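PDB 2WOL: clavulanic acid biosynthesis oligopeptide binding protein 2 from Streptomyces clavuligerus, which probably binds oligopeptides as a solute-binding protein of the clavulanic acid biosynthetic pathway. Local coordinates for residues V307-H312 and R323-A328; P314-V319 and L446-T451; L333-R338 and G345-A350; K401-A406 and L420-L425; G436-V441 and L482-D487. One frame throughout, in Å; residues are numbered along the deposited sequence.

Interaction 1. Residues V307-H312 and R323-A328; sequences VAMQPH and RAVQYA
Gln326 NE2 is gripped by two backbone carbonyls, Ala521 O and Leu523 O, while the Met309 methyl packs beside it, Met309 CE 3.9 Å from Gln326 NE2. No hydrogen bond crosses the contact, which is mostly apolar. Met309 leaves the end of strand 303-309 toward helix 319-327 and meets Val325 tip to tip: Met309 SD is 3.6 Å from Val325 CB and 3.7 Å from Val325 CG1. The thioether is bent at its last torsion (chi3 -82°), which turns CE along Val325 CG1, at 3.9 Å, and on toward the Gln326 amide. The sulfur thus fits against the branch of the valine while the methyl fills the angle between two successive helix residues. Leu448 of the adjoining strand packs on both Met309 and Val325. Next to Met309, Gln310 turns its NE2 back to Ala308 O (3.2 Å), above the carbonyl plane, and also bonds Leu446 O. Such packing of a helix on the strand just before it is that of an alpha/beta lobe in a solute-binding protein, with helix 319-327 covering one face of the mixed sheet.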
# COMPACT_ATOMS: atom_id res chain seq x y z
N VAL A 307 -12.96 -8.71 7.70
CA VAL A 307 -13.18 -10.15 7.65
C VAL A 307 -13.85 -10.47 6.32
O VAL A 307 -14.85 -9.84 5.94
CB VAL A 307 -14.06 -10.63 8.84
CG1 VAL A 307 -14.42 -12.11 8.69
CG2 VAL A 307 -13.35 -10.38 10.17
N ALA A 308 -13.29 -11.44 5.60
CA ALA A 308 -13.86 -11.90 4.34
C ALA A 308 -14.63 -13.19 4.56
O ALA A 308 -14.20 -14.05 5.33
CB ALA A 308 -12.76 -12.11 3.31
N MET A 309 -15.76 -13.32 3.88
CA MET A 309 -16.55 -14.55 3.89
C MET A 309 -16.59 -15.17 2.49
O MET A 309 -16.77 -14.47 1.49
CB MET A 309 -17.95 -14.29 4.42
CG MET A 309 -17.99 -14.19 5.94
SD MET A 309 -19.59 -13.71 6.60
CE MET A 309 -19.54 -11.93 6.39
N GLN A 310 -16.41 -16.49 2.44
CA GLN A 310 -16.15 -17.21 1.20
C GLN A 310 -17.35 -18.04 0.75
O GLN A 310 -17.62 -19.08 1.33
CB GLN A 310 -14.94 -18.13 1.40
CG GLN A 310 -13.57 -17.44 1.40
CD GLN A 310 -13.48 -16.30 2.40
OE1 GLN A 310 -13.53 -15.14 2.02
NE2 GLN A 310 -13.38 -16.64 3.68
N PRO A 311 -18.08 -17.57 -0.29
CA PRO A 311 -19.21 -18.34 -0.81
C PRO A 311 -18.88 -19.78 -1.25
O PRO A 311 -19.78 -20.62 -1.27
CB PRO A 311 -19.68 -17.51 -2.01
CG PRO A 311 -19.30 -16.11 -1.63
CD PRO A 311 -17.94 -16.28 -1.01
N HIS A 312 -17.62 -20.05 -1.57
CA HIS A 312 -17.19 -21.40 -1.92
C HIS A 312 -17.09 -22.36 -0.73
O HIS A 312 -16.85 -23.56 -0.90
CB HIS A 312 -15.88 -21.38 -2.73
CG HIS A 312 -14.86 -20.39 -2.25
ND1 HIS A 312 -14.97 -19.04 -2.49
CD2 HIS A 312 -13.70 -20.57 -1.58
CE1 HIS A 312 -13.92 -18.42 -1.97
NE2 HIS A 312 -13.13 -19.33 -1.41
N ARG A 323 -25.00 -11.99 5.95
CA ARG A 323 -25.62 -10.84 6.62
C ARG A 323 -25.79 -11.06 8.12
O ARG A 323 -25.62 -10.12 8.90
CB ARG A 323 -26.95 -10.47 5.95
CG ARG A 323 -26.75 -9.91 4.55
CD ARG A 323 -28.06 -9.57 3.86
NE ARG A 323 -27.78 -9.01 2.54
CZ ARG A 323 -28.66 -8.94 1.54
NH1 ARG A 323 -29.90 -9.40 1.69
NH2 ARG A 323 -28.29 -8.42 0.38
N ALA A 324 -26.11 -12.29 8.51
CA ALA A 324 -26.19 -12.63 9.93
C ALA A 324 -24.88 -12.31 10.63
O ALA A 324 -24.87 -11.71 11.70
CB ALA A 324 -26.54 -14.10 10.10
N VAL A 325 -23.77 -12.69 10.00
CA VAL A 325 -22.45 -12.42 10.55
C VAL A 325 -22.20 -10.91 10.68
O VAL A 325 -21.69 -10.44 11.71
CB VAL A 325 -21.34 -13.09 9.71
CG1 VAL A 325 -19.95 -12.63 10.16
CG2 VAL A 325 -21.46 -14.60 9.79
N GLN A 326 -22.58 -10.14 9.66
CA GLN A 326 -22.41 -8.69 9.70
C GLN A 326 -23.19 -8.08 10.87
O GLN A 326 -22.65 -7.28 11.63
CB GLN A 326 -22.82 -8.04 8.38
CG GLN A 326 -22.14 -8.63 7.13
CD GLN A 326 -21.09 -7.74 6.50
OE1 GLN A 326 -20.85 -6.61 6.93
NE2 GLN A 326 -20.47 -8.24 5.44
N TYR A 327 -24.46 -8.46 11.02
CA TYR A 327 -25.30 -7.93 12.09
C TYR A 327 -24.81 -8.32 13.49
O TYR A 327 -24.95 -7.53 14.43
CB TYR A 327 -26.75 -8.40 11.94
CG TYR A 327 -27.55 -7.67 10.89
CD1 TYR A 327 -28.11 -8.35 9.81
CD2 TYR A 327 -27.78 -6.30 11.00
CE1 TYR A 327 -28.86 -7.70 8.86
CE2 TYR A 327 -28.54 -5.63 10.04
CZ TYR A 327 -29.08 -6.33 8.97
OH TYR A 327 -29.83 -5.68 8.01
N ALA A 328 -24.25 -9.52 13.62
CA ALA A 328 -23.82 -10.04 14.92
C ALA A 328 -22.40 -9.66 15.31
O ALA A 328 -21.90 -10.07 16.35
CB ALA A 328 -24.01 -11.56 14.98

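Interaction 2. Residues P314-V319 and L446-T451; sequences PPFDNV and LGLLVT
Phe316 lays one face of its ring over the backbone of Gly447, whose carbonyl oxygen stands 3.7 Å above the plane, over the ring centre. The alpha carbon comes in as well, Gly447 CA lying 3.6 Å from Phe316 CD1. Gly447 has no beta carbon, which at this position would fall against Phe316 CE1, and its absence lets the ring lie directly on the main chain. Phe316 gets there with CG beside its own backbone N and opposite the carbonyl carbon (chi1 -63°), which sends the ring off the turn and into the protein. Leu448 takes up the far end of the ring: its side chain runs at about a right angle to that of Phe316, and Leu448 CD1 is 3.5 Å from Phe316 CZ. The leucine has an unusual second torsion (chi2 100°), which sets CD1 nearest to CZ, with Leu448 CG 3.8 Å from the same atom. Met309, Val321 and Ala393 also pack on Phe316, so the ring is buried between strands and helix. The backbone that presents it is a type I beta turn, Pro315 to Asn318, entered through a cis peptide before Pro315 and closed by Asn318 N bonding Pro315 O at 3.2 Å. Asn318 then caps His320 N: a type I turn followed by an Asn N-cap, at the start of helix 319-327 in the beta-alpha connection that leaves strand 303-309.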
# COMPACT_ATOMS: atom_id res chain seq x y z
N PRO A 314 -19.54 -23.59 2.08
CA PRO A 314 -20.85 -23.62 2.73
C PRO A 314 -20.73 -23.52 4.25
O PRO A 314 -19.76 -24.04 4.82
CB PRO A 314 -21.40 -24.99 2.33
CG PRO A 314 -20.75 -25.27 1.01
CD PRO A 314 -19.36 -24.73 1.16
N PRO A 315 -21.69 -22.85 4.92
CA PRO A 315 -22.91 -22.26 4.36
C PRO A 315 -22.77 -20.79 3.94
O PRO A 315 -23.79 -20.10 3.80
CB PRO A 315 -23.88 -22.37 5.53
CG PRO A 315 -23.03 -22.16 6.73
CD PRO A 315 -21.64 -22.68 6.39
N PHE A 316 -21.55 -20.33 3.71
CA PHE A 316 -21.33 -18.92 3.36
C PHE A 316 -21.69 -18.58 1.92
O PHE A 316 -21.55 -17.43 1.50
CB PHE A 316 -19.91 -18.49 3.72
CG PHE A 316 -19.63 -18.56 5.18
CD1 PHE A 316 -19.07 -19.70 5.74
CD2 PHE A 316 -19.98 -17.50 6.01
CE1 PHE A 316 -18.83 -19.77 7.10
CE2 PHE A 316 -19.75 -17.57 7.38
CZ PHE A 316 -19.17 -18.71 7.93
N ASP A 317 -22.17 -19.57 1.17
CA ASP A 317 -22.75 -19.35 -0.15
C ASP A 317 -24.09 -18.60 -0.05
O ASP A 317 -24.53 -17.98 -1.02
CB ASP A 317 -22.95 -20.69 -0.88
CG ASP A 317 -23.79 -21.67 -0.08
OD1 ASP A 317 -23.43 -22.00 1.07
OD2 ASP A 317 -24.82 -22.14 -0.62
N ASN A 318 -24.71 -18.67 1.12
CA ASN A 318 -26.01 -18.05 1.36
C ASN A 318 -25.82 -16.62 1.86
O ASN A 318 -25.18 -16.40 2.90
CB ASN A 318 -26.81 -18.89 2.35
CG ASN A 318 -28.26 -18.46 2.44
OD1 ASN A 318 -28.56 -17.36 2.89
ND2 ASN A 318 -29.17 -19.34 2.02
N VAL A 319 -26.37 -15.66 1.13
CA VAL A 319 -26.23 -14.24 1.49
C VAL A 319 -26.73 -13.95 2.91
O VAL A 319 -26.22 -13.05 3.58
CB VAL A 319 -26.91 -13.29 0.46
CG1 VAL A 319 -28.44 -13.43 0.49
CG2 VAL A 319 -26.49 -11.83 0.70
N LEU A 446 -12.12 -22.59 5.17
CA LEU A 446 -12.06 -21.30 5.86
C LEU A 446 -13.17 -20.37 5.37
O LEU A 446 -12.97 -19.57 4.45
CB LEU A 446 -10.68 -20.66 5.69
CG LEU A 446 -9.49 -21.55 6.10
CD1 LEU A 446 -8.15 -20.90 5.80
CD2 LEU A 446 -9.58 -21.96 7.57
N GLY A 447 -14.33 -20.49 6.00
CA GLY A 447 -15.52 -19.72 5.64
C GLY A 447 -15.38 -18.24 5.95
O GLY A 447 -16.01 -17.41 5.29
N LEU A 448 -14.57 -17.93 6.96
CA LEU A 448 -14.20 -16.56 7.29
C LEU A 448 -12.68 -16.42 7.35
O LEU A 448 -11.99 -17.38 7.71
CB LEU A 448 -14.79 -16.13 8.64
CG LEU A 448 -16.27 -16.40 8.92
CD1 LEU A 448 -16.40 -17.65 9.79
CD2 LEU A 448 -16.93 -15.22 9.61
N LEU A 449 -12.19 -15.24 7.00
CA LEU A 449 -10.75 -14.95 7.00
C LEU A 449 -10.51 -13.55 7.55
O LEU A 449 -11.18 -12.60 7.15
CB LEU A 449 -10.18 -15.03 5.58
CG LEU A 449 -10.12 -16.41 4.93
CD1 LEU A 449 -9.89 -16.29 3.42
CD2 LEU A 449 -9.01 -17.25 5.58
N VAL A 450 -9.55 -13.44 8.47
CA VAL A 450 -9.14 -12.14 9.00
C VAL A 450 -7.95 -11.63 8.20
O VAL A 450 -6.97 -12.34 8.01
CB VAL A 450 -8.73 -12.22 10.49
CG1 VAL A 450 -8.26 -10.85 11.01
CG2 VAL A 450 -9.87 -12.75 11.33
N THR A 451 -8.03 -10.39 7.72
CA THR A 451 -6.89 -9.80 7.04
C THR A 451 -6.87 -8.28 7.12
O THR A 451 -7.79 -7.66 7.65
CB THR A 451 -6.79 -10.30 5.57
OG1 THR A 451 -5.46 -10.04 5.08
CG2 THR A 451 -7.81 -9.63 4.67

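Interaction 3. Residues L333-R338 and G345-A350; sequences LLQDAR and GDLTTA
Gln335, near the C-terminal end of helix 331-337, faces Leu347 of strand 346-347 with their CA atoms 7.2 Å apart, and Gly345 with positive phi (72°) leads the chain into that strand. The two segments form a helix-loop-strand connection in the alpha/beta fold, the strand pairing antiparallel with strand 523-534 of the mixed sheet. Gln335 carries most of the contact. Its side chain starts opposite the backbone N (chi1 -179°) and stays extended, reaching straight from the helix across to the returning chain. The amide crosses the Leu347 side chain at about a right angle, with Gln335 OE1 on the leucine branch, 3.3 Å from Leu347 CG. The two methyls follow, Leu347 CD1 lying 3.6 Å and Leu347 CD2 3.7 Å from Gln335 OE1, and the apolar group therefore packs mainly on the oxygen end of the amide. The nitrogen end points into the loop: Gln335 NE2 lies 3.1 Å from Gly345 O; its weak hydrogen bond goes to Gly344 O. Val527 of the partner strand touches the same glutamine. All the touching residues are only partly buried, so this is a surface contact. Asp346 points away from the helix and pairs with Arg300 in a salt bridge, while backbone bonds from Asp346 to His528 and from Thr348 to Leu526 hold the returning chain in place. Farther along, Thr348 OG1 gives a 2.8 Å hydrogen bond to Ala350 O, coming in 42° above the carbonyl plane.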
# COMPACT_ATOMS: atom_id res chain seq x y z
N LEU A 333 -16.03 -4.59 20.49
CA LEU A 333 -15.16 -5.70 20.90
C LEU A 333 -14.07 -5.96 19.85
O LEU A 333 -12.91 -6.21 20.20
CB LEU A 333 -15.99 -6.98 21.11
CG LEU A 333 -15.31 -8.23 21.68
CD1 LEU A 333 -14.99 -8.03 23.16
CD2 LEU A 333 -16.18 -9.47 21.47
N LEU A 334 -14.46 -5.89 18.58
CA LEU A 334 -13.53 -6.14 17.48
C LEU A 334 -12.47 -5.04 17.39
O LEU A 334 -11.30 -5.33 17.13
CB LEU A 334 -14.29 -6.30 16.16
CG LEU A 334 -15.04 -7.63 16.04
CD1 LEU A 334 -16.23 -7.53 15.10
CD2 LEU A 334 -14.09 -8.73 15.58
N GLN A 335 -12.88 -3.80 17.62
CA GLN A 335 -11.94 -2.68 17.65
C GLN A 335 -11.00 -2.80 18.85
O GLN A 335 -9.80 -2.52 18.74
CB GLN A 335 -12.68 -1.35 17.69
CG GLN A 335 -11.75 -0.15 17.70
CD GLN A 335 -12.48 1.15 17.50
OE1 GLN A 335 -13.55 1.36 18.08
NE2 GLN A 335 -11.93 2.02 16.66
N ASP A 336 -11.53 -3.22 19.99
CA ASP A 336 -10.72 -3.43 21.19
C ASP A 336 -9.66 -4.49 20.96
O ASP A 336 -8.53 -4.37 21.45
CB ASP A 336 -11.60 -3.77 22.40
CG ASP A 336 -12.34 -2.56 22.97
OD1 ASP A 336 -12.11 -1.44 22.48
OD2 ASP A 336 -13.15 -2.74 23.90
N ALA A 337 -10.01 -5.52 20.19
CA ALA A 337 -9.05 -6.56 19.81
C ALA A 337 -7.95 -5.98 18.91
O ALA A 337 -6.84 -6.52 18.87
CB ALA A 337 -9.76 -7.71 19.11
N ARG A 338 -8.27 -4.90 18.21
CA ARG A 338 -7.35 -4.23 17.29
C ARG A 338 -6.54 -3.11 17.97
O ARG A 338 -5.67 -2.49 17.34
CB ARG A 338 -8.13 -3.69 16.08
CG ARG A 338 -7.27 -3.29 14.88
CD ARG A 338 -6.57 -4.50 14.26
NE ARG A 338 -5.19 -4.19 13.91
CZ ARG A 338 -4.31 -5.09 13.47
NH1 ARG A 338 -4.65 -6.36 13.32
NH2 ARG A 338 -3.07 -4.71 13.17
N GLY A 345 -7.57 2.20 15.81
CA GLY A 345 -7.91 2.72 14.49
C GLY A 345 -9.25 3.43 14.48
O GLY A 345 -9.74 3.89 15.51
N ASP A 346 -9.85 3.49 13.29
CA ASP A 346 -11.07 4.24 13.08
C ASP A 346 -12.18 3.31 12.62
O ASP A 346 -12.09 2.71 11.55
CB ASP A 346 -10.83 5.32 12.03
CG ASP A 346 -11.62 6.56 12.29
OD1 ASP A 346 -12.83 6.58 11.98
OD2 ASP A 346 -11.01 7.52 12.81
N LEU A 347 -13.24 3.19 13.43
CA LEU A 347 -14.37 2.34 13.08
C LEU A 347 -14.89 2.69 11.70
O LEU A 347 -14.97 3.86 11.33
CB LEU A 347 -15.51 2.50 14.09
CG LEU A 347 -15.42 1.73 15.40
CD1 LEU A 347 -16.58 2.14 16.29
CD2 LEU A 347 -15.45 0.23 15.14
N THR A 348 -15.24 1.66 10.93
CA THR A 348 -15.83 1.86 9.62
C THR A 348 -16.90 0.82 9.33
O THR A 348 -16.77 -0.34 9.74
CB THR A 348 -14.76 1.87 8.50
OG1 THR A 348 -15.38 2.18 7.24
CG2 THR A 348 -14.05 0.53 8.39
N THR A 349 -17.96 1.24 8.65
CA THR A 349 -19.01 0.33 8.17
C THR A 349 -18.94 0.15 6.65
O THR A 349 -19.78 -0.53 6.06
CB THR A 349 -20.41 0.83 8.56
OG1 THR A 349 -20.66 2.08 7.92
CG2 THR A 349 -20.52 1.01 10.07
N ALA A 350 -17.96 0.78 6.02
CA ALA A 350 -17.72 0.62 4.59
C ALA A 350 -16.23 0.41 4.29
O ALA A 350 -15.42 0.31 5.21
CB ALA A 350 -18.29 1.80 3.81

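Interaction 4. Residues K401-A406 and L420-L425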
# COMPACT_ATOMS: atom_id res chain seq x y z
N LYS A 401 -1.99 -10.27 16.47
CA LYS A 401 -3.11 -9.32 16.49
C LYS A 401 -4.31 -9.83 15.70
O LYS A 401 -5.46 -9.57 16.07
CB LYS A 401 -2.66 -7.96 15.96
CG LYS A 401 -3.43 -6.77 16.54
CD LYS A 401 -3.03 -6.51 17.99
CE LYS A 401 -3.81 -5.35 18.58
NZ LYS A 401 -3.79 -5.35 20.07
N PHE A 402 -4.04 -10.56 14.62
CA PHE A 402 -5.08 -11.18 13.80
C PHE A 402 -5.85 -12.23 14.60
O PHE A 402 -7.05 -12.39 14.42
CB PHE A 402 -4.48 -11.81 12.55
CG PHE A 402 -4.24 -10.84 11.42
CD1 PHE A 402 -4.03 -9.49 11.65
CD2 PHE A 402 -4.18 -11.31 10.11
CE1 PHE A 402 -3.79 -8.61 10.60
CE2 PHE A 402 -3.94 -10.44 9.05
CZ PHE A 402 -3.75 -9.08 9.30
N ARG A 403 -5.13 -12.95 15.48
CA ARG A 403 -5.74 -13.97 16.33
C ARG A 403 -6.69 -13.35 17.36
O ARG A 403 -7.78 -13.88 17.59
CB ARG A 403 -4.67 -14.83 17.02
CG ARG A 403 -5.21 -15.87 18.01
CD ARG A 403 -6.19 -16.84 17.34
NE ARG A 403 -6.98 -17.60 18.30
CZ ARG A 403 -6.78 -18.88 18.60
NH1 ARG A 403 -5.82 -19.57 18.01
NH2 ARG A 403 -7.57 -19.48 19.49
N LEU A 404 -6.28 -12.24 17.95
CA LEU A 404 -7.14 -11.50 18.88
C LEU A 404 -8.45 -11.08 18.21
O LEU A 404 -9.52 -11.19 18.80
CB LEU A 404 -6.43 -10.28 19.46
CG LEU A 404 -5.18 -10.50 20.33
CD1 LEU A 404 -4.62 -9.15 20.77
CD2 LEU A 404 -5.47 -11.38 21.54
N VAL A 405 -8.34 -10.60 16.97
CA VAL A 405 -9.52 -10.24 16.18
C VAL A 405 -10.39 -11.47 15.90
O VAL A 405 -11.61 -11.42 16.08
CB VAL A 405 -9.12 -9.50 14.87
CG1 VAL A 405 -10.31 -9.36 13.93
CG2 VAL A 405 -8.53 -8.13 15.20
N ALA A 406 -9.76 -12.58 15.52
CA ALA A 406 -10.48 -13.84 15.29
C ALA A 406 -11.28 -14.27 16.52
O ALA A 406 -12.44 -14.65 16.41
CB ALA A 406 -9.52 -14.95 14.86
N LEU A 420 -17.73 -20.94 16.06
CA LEU A 420 -16.51 -20.94 15.27
C LEU A 420 -15.34 -21.55 16.01
O LEU A 420 -15.20 -21.39 17.22
CB LEU A 420 -16.13 -19.51 14.87
CG LEU A 420 -17.11 -18.65 14.07
CD1 LEU A 420 -16.41 -17.35 13.69
CD2 LEU A 420 -17.60 -19.37 12.83
N THR A 421 -14.51 -22.26 15.26
CA THR A 421 -13.18 -22.62 15.73
C THR A 421 -12.17 -21.87 14.87
O THR A 421 -12.50 -21.41 13.77
CB THR A 421 -12.94 -24.13 15.69
OG1 THR A 421 -13.21 -24.62 14.37
CG2 THR A 421 -13.86 -24.85 16.68
N VAL A 422 -10.96 -21.74 15.38
CA VAL A 422 -9.94 -20.89 14.77
C VAL A 422 -8.84 -21.75 14.15
O VAL A 422 -8.30 -22.64 14.81
CB VAL A 422 -9.34 -19.92 15.81
CG1 VAL A 422 -8.32 -19.01 15.17
CG2 VAL A 422 -10.43 -19.09 16.49
N LYS A 423 -8.53 -21.47 12.89
CA LYS A 423 -7.41 -22.12 12.21
C LYS A 423 -6.32 -21.10 11.95
O LYS A 423 -6.50 -20.16 11.17
CB LYS A 423 -7.87 -22.78 10.90
CG LYS A 423 -6.75 -23.35 10.02
CD LYS A 423 -6.03 -24.52 10.68
CE LYS A 423 -4.84 -24.97 9.85
NZ LYS A 423 -4.17 -26.16 10.46
N GLU A 424 -5.18 -21.27 12.62
CA GLU A 424 -4.04 -20.39 12.42
C GLU A 424 -3.18 -20.86 11.25
O GLU A 424 -2.93 -22.05 11.10
CB GLU A 424 -3.20 -20.27 13.69
CG GLU A 424 -3.86 -19.44 14.77
CD GLU A 424 -3.01 -19.31 16.02
OE1 GLU A 424 -2.08 -20.13 16.22
OE2 GLU A 424 -3.28 -18.39 16.82
N LEU A 425 -2.75 -19.90 10.44
CA LEU A 425 -1.89 -20.18 9.30
C LEU A 425 -0.55 -19.47 9.48
O LEU A 425 -0.48 -18.45 10.17
CB LEU A 425 -2.56 -19.74 7.99
CG LEU A 425 -3.93 -20.34 7.65
CD1 LEU A 425 -4.56 -19.62 6.46
CD2 LEU A 425 -3.83 -21.84 7.39
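Val422 packs against the flat of the Arg403 guanidinium, Val422 CG1 standing 3.5 Å above its plane and offset toward the rim. The tight part of the contact is the Arg403 side chain where Val422 and Glu424 both press on it: Arg403 CD is 3.7 Å from Val422 CG1 and 3.3 Å from Glu424 OE2. The bend of Arg403 at its second torsion (chi2 58°) folds the chain across the strand and brings the guanidinium over the valine. Glu424 OE2 also reaches the guanidinium edge, near its plane, 3.0 Å from Arg403 NH1, in a salt bridge whose hydrogen bond is weak. The carboxylate is turned 78° from the guanidinium, so one oxygen serves and the pair is not two-pronged. These three residues are partly exposed; the buried end is Ala406, and there the packing is looser, Ala406 CB lying 4.2 Å from Val422 CG1. Each charge has a second partner: Arg403 NE bonds Asp407 one turn along the helix, and Glu424 OE1 pairs with Arg399, an arrangement that would spread the charges over a small network. The axes of segments 401-406 and 420-425 run nearly antiparallel (168°), 9.9 Å apart at closest. They belong to the second and third elements of the beta-alpha-beta unit opened by strand 391-398, which pairs parallel with 418-425 and has strand 448-453 on its other side.

Interaction 5. Residues G436-V441 and L482-D487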
# COMPACT_ATOMS: atom_id res chain seq x y z
N GLY A 436 -4.30 -16.11 1.21
CA GLY A 436 -4.16 -15.67 -0.17
C GLY A 436 -4.07 -16.76 -1.22
O GLY A 436 -3.81 -16.48 -2.39
N HIS A 437 -4.28 -18.01 -0.82
CA HIS A 437 -4.32 -19.10 -1.79
C HIS A 437 -5.66 -19.82 -1.77
O HIS A 437 -5.99 -20.48 -0.78
CB HIS A 437 -3.17 -20.09 -1.57
CG HIS A 437 -2.84 -20.89 -2.80
ND1 HIS A 437 -3.76 -21.70 -3.43
CD2 HIS A 437 -1.70 -20.98 -3.51
CE1 HIS A 437 -3.19 -22.26 -4.48
NE2 HIS A 437 -1.94 -21.85 -4.55
N PRO A 438 -6.44 -19.70 -2.86
CA PRO A 438 -7.76 -20.33 -2.97
C PRO A 438 -7.80 -21.82 -2.62
O PRO A 438 -8.81 -22.28 -2.06
CB PRO A 438 -8.12 -20.12 -4.45
CG PRO A 438 -7.44 -18.83 -4.79
CD PRO A 438 -6.12 -18.91 -4.07
N GLU A 439 -6.73 -22.56 -2.91
CA GLU A 439 -6.68 -23.99 -2.59
C GLU A 439 -6.55 -24.22 -1.09
O GLU A 439 -7.16 -25.16 -0.55
CB GLU A 439 -5.51 -24.67 -3.31
CG GLU A 439 -5.67 -24.83 -4.82
CD GLU A 439 -4.39 -25.30 -5.49
OE1 GLU A 439 -3.70 -26.18 -4.93
OE2 GLU A 439 -4.06 -24.78 -6.58
N THR A 440 -5.78 -23.37 -0.42
CA THR A 440 -5.60 -23.46 1.03
C THR A 440 -6.91 -23.15 1.75
O THR A 440 -7.28 -23.83 2.71
CB THR A 440 -4.49 -22.50 1.53
OG1 THR A 440 -3.27 -22.82 0.86
CG2 THR A 440 -4.29 -22.63 3.04
N VAL A 441 -7.62 -22.13 1.26
CA VAL A 441 -8.92 -21.75 1.80
C VAL A 441 -9.89 -22.94 1.74
O VAL A 441 -10.61 -23.22 2.70
CB VAL A 441 -9.48 -20.50 1.08
CG1 VAL A 441 -10.93 -20.22 1.47
CG2 VAL A 441 -8.61 -19.28 1.37
N LEU A 482 -10.63 -12.50 -1.68
CA LEU A 482 -10.77 -13.69 -0.84
C LEU A 482 -12.11 -14.41 -1.01
O LEU A 482 -12.14 -15.64 -1.08
CB LEU A 482 -10.47 -13.38 0.63
CG LEU A 482 -9.08 -12.79 0.94
CD1 LEU A 482 -8.91 -12.55 2.43
CD2 LEU A 482 -7.95 -13.66 0.39
N PRO A 483 -13.23 -13.66 -1.09
CA PRO A 483 -14.50 -14.32 -1.40
C PRO A 483 -14.58 -14.86 -2.83
O PRO A 483 -15.53 -15.57 -3.16
CB PRO A 483 -15.52 -13.19 -1.24
CG PRO A 483 -14.83 -12.15 -0.41
CD PRO A 483 -13.41 -12.22 -0.86
N GLU A 484 -13.59 -14.52 -3.66
CA GLU A 484 -13.62 -14.85 -5.10
C GLU A 484 -14.92 -14.35 -5.74
O GLU A 484 -15.58 -15.07 -6.50
CB GLU A 484 -13.39 -16.35 -5.33
CG GLU A 484 -12.03 -16.82 -4.82
CD GLU A 484 -11.85 -18.33 -4.85
OE1 GLU A 484 -12.44 -19.00 -5.73
OE2 GLU A 484 -11.09 -18.84 -4.00
N LEU A 485 -15.29 -13.12 -5.40
CA LEU A 485 -16.45 -12.47 -5.99
C LEU A 485 -16.19 -12.29 -7.48
O LEU A 485 -15.15 -11.76 -7.88
CB LEU A 485 -16.72 -11.12 -5.32
CG LEU A 485 -18.05 -10.45 -5.67
CD1 LEU A 485 -19.22 -11.23 -5.08
CD2 LEU A 485 -18.08 -9.00 -5.20
N ASP A 486 -17.14 -12.74 -8.29
CA ASP A 486 -17.07 -12.59 -9.73
C ASP A 486 -18.45 -12.20 -10.26
O ASP A 486 -19.10 -12.96 -10.98
CB ASP A 486 -16.56 -13.88 -10.38
CG ASP A 486 -16.15 -13.70 -11.83
OD1 ASP A 486 -16.08 -12.55 -12.32
OD2 ASP A 486 -15.89 -14.73 -12.49
N ASP A 487 -18.88 -11.00 -9.85
CA ASP A 487 -20.15 -10.44 -10.25
C ASP A 487 -19.94 -9.63 -11.53
O ASP A 487 -19.23 -8.62 -11.51
CB ASP A 487 -20.68 -9.55 -9.11
CG ASP A 487 -22.04 -8.92 -9.41
OD1 ASP A 487 -22.52 -8.98 -10.57
OD2 ASP A 487 -22.63 -8.35 -8.47
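Pro438 and Glu484 meet where the proline ring slants across the end of the acid: Glu484 OE2 is 3.3 Å from Pro438 CB and 3.7 Å from Pro438 CG. The second point of contact is apolar, Leu482 CD2 resting 4.3 Å from Gly436 CA. The two segments therefore touch lightly, at two proline ring carbons and at a glycine alpha carbon, without a hydrogen bond between them. Behind this first shell, the carboxylate is placed by Arg442: its NH1 makes a salt bridge with Glu484 OE2 and also bonds Pro438 O, so one guanidinium nitrogen serves both sides of the contact. His312 packs on Glu484 as well. The glutamate sits on a backbone with positive phi (53°), and its chain is extended beyond CG, which carries the carboxylate out to the helix start. Leu482, in contrast, leans on Leu449 and Thr451 of strand 448-453. Farther out, the start of helix 438-444 is set by His437. Its ND1 accepts from Glu439 N, 3.1 Å away and in the plane of the ring, a side-chain N-cap of the first turn, and His437 O accepts from Val441 N at 3.1 Å. In the other segment Asp487 plays the same part for helix 488-499, its OD1 capping Glu489 N. The arrangement is that of a side-chain N-cap followed by proline in the first turn of a helix, here held against a loop that leads to helix 488-499, itself capped by Asp487.

The five contacts lie in one part of the chain, 20 to 25 Å from its centre, and interactions 1 to 4 all reach the same mixed sheet. Interactions 1 and 2 are closest, their centres 6 Å apart, because strands 303-309 and 448-453 are neighbours; their segments alternate along the chain. Interactions 3 and 4 fall, in sequence, within the long excursion between residues 319 and 446, and touch each other through Arg338, Lys401 and Phe402. Interaction 5 touches 1 and 2 and is farthest from 3, at about 24 Å between centres. Helices and loops from distant parts of the sequence are thus packed on one sheet, forming an alpha/beta lobe of the binding protein.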